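Local coordinates for acetylxylan esterase A (Aspergillus awamori, PDB 5X6S), which is a secreted serine esterase of carbohydrate esterase family 1 that removes acetyl side groups from the xylan backbone, at residues P192-S200 and V261-F272. Sequence-based numbering, arbitrary orientation.
Sequences PRMQIYHGS and VPIHGDKDMEWF
The indole of W271 slots between R193 and Q195, two side chains on the same face of strand 193-199. Over one face the guanidinium stands steeply, planes 72° apart and NH1 above the ring centre, in a cation-pi contact, its CZ 4.6 Å from the centroid of the six-membered ring of W271; a bend at chi3 (-76°) brings it there. On the opposite face Q195 CB makes a CH-pi contact 3.5 Å from the centroid of the five-membered ring of W271, and the Q195 amide stacks 25° from the ring plane. Hydrogen bonds hold the guanidinium in place: R193 NH1 and NH2 both grip W271 O, each at 2.9 Å, near the C-terminal end of helix 265-272. W271 NE1 bonds to A139 O on the neighbouring strand and, weakly, to R193 O.

Water carries the polar middle. One molecule donates to Q195 OE1 and D268 OD1 and accepts from Y197 OH (2.6 Å); a second accepts from Q195 NE2 and donates to K267 O. T140 and Q250 also bind the Q195 amide, Y53 and Y142 the D268 carboxylate. Apolar packing finishes the contact, V261 CG1 lying 3.8 Å from Y197 CD2.

The last helix of this alpha/beta-hydrolase fold runs roughly antiparallel to strand 193-199, an inner strand of the sheet. There the two-nitrogen grip probably complements the negative end of the helix dipole, and water bridges buried polar groups.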
loop_
_atom_site.group_PDB
_atom_site.type_symbol
_atom_site.label_atom_id
_atom_site.label_comp_id
_atom_site.label_asym_id
_atom_site.label_seq_id
_atom_site.Cartn_x
_atom_site.Cartn_y
_atom_site.Cartn_z
ATOM N N PRO A 192 -1.783 6.852 -5.723
ATOM C CA PRO A 192 -2.616 7.860 -5.023
ATOM C C PRO A 192 -3.640 8.556 -5.938
ATOM O O PRO A 192 -3.313 8.875 -7.101
ATOM C CB PRO A 192 -1.587 8.887 -4.516
ATOM C CG PRO A 192 -0.379 8.700 -5.408
ATOM C CD PRO A 192 -0.364 7.239 -5.762
ATOM N N ARG A 193 -4.813 8.839 -5.383
ATOM C CA ARG A 193 -5.783 9.746 -6.017
ATOM C C ARG A 193 -5.132 11.141 -6.074
ATOM O O ARG A 193 -4.665 11.640 -5.047
ATOM C CB ARG A 193 -7.058 9.774 -5.212
ATOM C CG ARG A 193 -7.742 8.448 -5.043
ATOM C CD ARG A 193 -9.007 8.593 -4.156
ATOM N NE ARG A 193 -8.711 8.730 -2.711
ATOM C CZ ARG A 193 -8.719 9.884 -2.042
ATOM N NH1 ARG A 193 -9.003 11.003 -2.658
ATOM N NH2 ARG A 193 -8.424 9.907 -0.744
ATOM N N MET A 194 -5.076 11.756 -7.263
ATOM C CA MET A 194 -4.388 12.997 -7.491
ATOM C C MET A 194 -5.330 14.205 -7.544
ATOM O O MET A 194 -6.329 14.182 -8.250
ATOM C CB MET A 194 -3.591 12.953 -8.784
ATOM C CG MET A 194 -2.600 11.821 -8.929
ATOM S SD MET A 194 -1.367 11.798 -7.565
ATOM C CE MET A 194 -0.511 13.288 -7.909
ATOM N N GLN A 195 -4.962 15.268 -6.835
ATOM C CA GLN A 195 -5.657 16.554 -6.881
ATOM C C GLN A 195 -4.650 17.611 -7.208
ATOM O O GLN A 195 -3.660 17.811 -6.461
ATOM C CB GLN A 195 -6.304 16.848 -5.527
ATOM C CG GLN A 195 -7.044 18.149 -5.450
ATOM C CD GLN A 195 -7.631 18.363 -4.056
ATOM O OE1 GLN A 195 -6.884 18.495 -3.058
ATOM N NE2 GLN A 195 -8.955 18.353 -3.963
ATOM N N ILE A 196 -4.871 18.303 -8.331
ATOM C CA ILE A 196 -3.902 19.227 -8.934
ATOM C C ILE A 196 -4.451 20.665 -8.953
ATOM O O ILE A 196 -5.430 20.944 -9.664
ATOM C CB ILE A 196 -3.567 18.793 -10.389
ATOM C CG1 ILE A 196 -3.283 17.294 -10.461
ATOM C CG2 ILE A 196 -2.485 19.688 -11.032
ATOM C CD1 ILE A 196 -2.104 16.784 -9.618
ATOM N N TYR A 197 -3.825 21.579 -8.202
ATOM C CA TYR A 197 -4.157 22.998 -8.228
ATOM C C TYR A 197 -3.147 23.768 -9.070
ATOM O O TYR A 197 -1.957 23.482 -9.053
ATOM C CB TYR A 197 -4.087 23.615 -6.831
ATOM C CG TYR A 197 -5.163 23.234 -5.834
ATOM C CD1 TYR A 197 -5.074 22.064 -5.047
ATOM C CD2 TYR A 197 -6.246 24.081 -5.614
ATOM C CE1 TYR A 197 -6.055 21.768 -4.083
ATOM C CE2 TYR A 197 -7.210 23.797 -4.630
ATOM C CZ TYR A 197 -7.119 22.652 -3.872
ATOM O OH TYR A 197 -8.090 22.419 -2.915
ATOM N N HIS A 198 -3.592 24.825 -9.735
ATOM C CA HIS A 198 -2.681 25.712 -10.452
ATOM C C HIS A 198 -3.400 27.049 -10.660
ATOM O O HIS A 198 -4.618 27.080 -10.769
ATOM C CB HIS A 198 -2.247 25.128 -11.800
ATOM C CG HIS A 198 -0.839 25.461 -12.193
ATOM N ND1 HIS A 198 0.181 24.544 -12.116
ATOM C CD2 HIS A 198 -0.261 26.623 -12.596
ATOM C CE1 HIS A 198 1.326 25.112 -12.435
ATOM N NE2 HIS A 198 1.081 26.374 -12.758
ATOM N N GLY A 199 -2.628 28.125 -10.741
ATOM C CA GLY A 199 -3.201 29.460 -10.993
ATOM C C GLY A 199 -3.034 29.895 -12.446
ATOM O O GLY A 199 -1.996 29.618 -13.062
ATOM N N SER A 200 -4.050 30.580 -12.992
ATOM C CA SER A 200 -4.087 30.969 -14.424
ATOM C C SER A 200 -3.050 32.022 -14.815
ATOM O O SER A 200 -2.755 32.201 -15.975
ATOM C CB SER A 200 -5.487 31.454 -14.832
ATOM O OG SER A 200 -5.753 32.722 -14.260
ATOM N N VAL A 261 -0.816 28.739 -5.816
ATOM C CA VAL A 261 -2.153 28.665 -5.286
ATOM C C VAL A 261 -1.994 28.426 -3.774
ATOM O O VAL A 261 -1.316 27.469 -3.365
ATOM C CB VAL A 261 -2.970 27.503 -5.895
ATOM C CG1 VAL A 261 -4.324 27.365 -5.198
ATOM C CG2 VAL A 261 -3.162 27.664 -7.421
ATOM N N PRO A 262 -2.593 29.294 -2.953
ATOM C CA PRO A 262 -2.448 29.119 -1.481
ATOM C C PRO A 262 -3.026 27.779 -1.054
ATOM O O PRO A 262 -3.997 27.337 -1.625
ATOM C CB PRO A 262 -3.327 30.233 -0.870
ATOM C CG PRO A 262 -3.919 31.005 -2.024
ATOM C CD PRO A 262 -3.410 30.467 -3.333
ATOM N N ILE A 263 -2.454 27.169 -0.019
ATOM C CA ILE A 263 -2.917 25.899 0.467
ATOM C C ILE A 263 -4.332 26.029 1.019
ATOM O O ILE A 263 -4.640 26.948 1.782
ATOM C CB ILE A 263 -2.008 25.417 1.632
ATOM C CG1 ILE A 263 -0.591 25.153 1.160
ATOM C CG2 ILE A 263 -2.598 24.173 2.287
ATOM C CD1 ILE A 263 0.398 24.980 2.301
ATOM N N HIS A 264 -5.216 25.109 0.641
ATOM C CA HIS A 264 -6.539 25.058 1.170
ATOM C C HIS A 264 -6.547 23.858 2.122
ATOM O O HIS A 264 -6.972 22.758 1.758
ATOM C CB HIS A 264 -7.592 24.892 0.066
ATOM C CG HIS A 264 -7.772 26.108 -0.793
ATOM N ND1 HIS A 264 -6.728 26.740 -1.431
ATOM C CD2 HIS A 264 -8.881 26.830 -1.081
ATOM C CE1 HIS A 264 -7.185 27.794 -2.088
ATOM N NE2 HIS A 264 -8.492 27.862 -1.895
ATOM N N GLY A 265 -6.100 24.078 3.355
ATOM C CA GLY A 265 -5.935 22.985 4.331
ATOM C C GLY A 265 -7.209 22.175 4.636
ATOM O O GLY A 265 -7.168 20.944 4.658
ATOM N N ASP A 266 -8.358 22.842 4.858
ATOM C CA ASP A 266 -9.558 22.075 5.107
ATOM C C ASP A 266 -9.944 21.213 3.885
ATOM O O ASP A 266 -10.384 20.071 4.037
ATOM C CB ASP A 266 -10.765 22.950 5.519
ATOM C CG ASP A 266 -10.483 23.846 6.753
ATOM O OD1 ASP A 266 -9.544 23.626 7.511
ATOM O OD2 ASP A 266 -11.234 24.818 6.934
ATOM N N LYS A 267 -9.770 21.771 2.700
ATOM C CA LYS A 267 -10.023 21.014 1.451
ATOM C C LYS A 267 -9.104 19.806 1.296
ATOM O O LYS A 267 -9.507 18.775 0.777
ATOM C CB LYS A 267 -9.948 21.919 0.215
ATOM C CG LYS A 267 -10.956 23.072 0.159
ATOM C CD LYS A 267 -12.333 22.697 0.656
ATOM C CE LYS A 267 -13.097 21.898 -0.326
ATOM N NZ LYS A 267 -14.558 21.888 0.054
ATOM N N ASP A 268 -7.864 19.942 1.752
ATOM C CA ASP A 268 -6.918 18.822 1.742
ATOM C C ASP A 268 -7.456 17.718 2.633
ATOM O O ASP A 268 -7.434 16.545 2.247
ATOM C CB ASP A 268 -5.519 19.219 2.236
ATOM C CG ASP A 268 -4.803 20.210 1.356
ATOM O OD1 ASP A 268 -5.221 20.496 0.207
ATOM O OD2 ASP A 268 -3.777 20.780 1.827
ATOM N N MET A 269 -7.926 18.076 3.835
ATOM C CA MET A 269 -8.529 17.127 4.762
ATOM C C MET A 269 -9.666 16.297 4.138
ATOM O O MET A 269 -9.838 15.093 4.427
ATOM C CB MET A 269 -9.003 17.848 6.046
ATOM C CG MET A 269 -7.911 18.524 6.882
ATOM S SD MET A 269 -6.542 17.394 7.342
ATOM C CE MET A 269 -5.360 17.687 6.035
ATOM N N GLU A 270 -10.461 16.967 3.310
ATOM C CA GLU A 270 -11.598 16.359 2.628
ATOM C C GLU A 270 -11.098 15.424 1.523
ATOM O O GLU A 270 -11.584 14.317 1.408
ATOM C CB GLU A 270 -12.489 17.444 2.033
ATOM C CG GLU A 270 -13.316 18.157 3.079
ATOM C CD GLU A 270 -14.087 19.365 2.530
ATOM O OE1 GLU A 270 -14.300 19.455 1.300
ATOM O OE2 GLU A 270 -14.436 20.234 3.343
ATOM N N TRP A 271 -10.095 15.870 0.747
ATOM C CA TRP A 271 -9.569 15.052 -0.350
ATOM C C TRP A 271 -8.901 13.799 0.209
ATOM O O TRP A 271 -9.077 12.671 -0.295
ATOM C CB TRP A 271 -8.572 15.858 -1.179
ATOM C CG TRP A 271 -7.902 15.089 -2.277
ATOM C CD1 TRP A 271 -6.581 14.832 -2.413
ATOM C CD2 TRP A 271 -8.557 14.437 -3.380
ATOM N NE1 TRP A 271 -6.357 14.100 -3.543
ATOM C CE2 TRP A 271 -7.561 13.849 -4.161
ATOM C CE3 TRP A 271 -9.896 14.330 -3.796
ATOM C CZ2 TRP A 271 -7.847 13.152 -5.329
ATOM C CZ3 TRP A 271 -10.165 13.618 -4.989
ATOM C CH2 TRP A 271 -9.155 13.046 -5.707
ATOM N N PHE A 272 -8.130 13.998 1.279
ATOM C CA PHE A 272 -7.443 12.903 1.928
ATOM C C PHE A 272 -8.422 11.964 2.571
ATOM O O PHE A 272 -8.196 10.777 2.541
ATOM C CB PHE A 272 -6.455 13.392 2.980
ATOM C CG PHE A 272 -5.350 14.234 2.459
ATOM C CD1 PHE A 272 -5.064 14.298 1.132
ATOM C CD2 PHE A 272 -4.552 14.967 3.348
ATOM C CE1 PHE A 272 -4.043 15.089 0.669
ATOM C CE2 PHE A 272 -3.515 15.767 2.913
ATOM C CZ PHE A 272 -3.238 15.825 1.547
HETATM O O HOH W 1 -7.441 20.416 -1.357
HETATM O O HOH W 2 -10.705 18.817 -1.647
#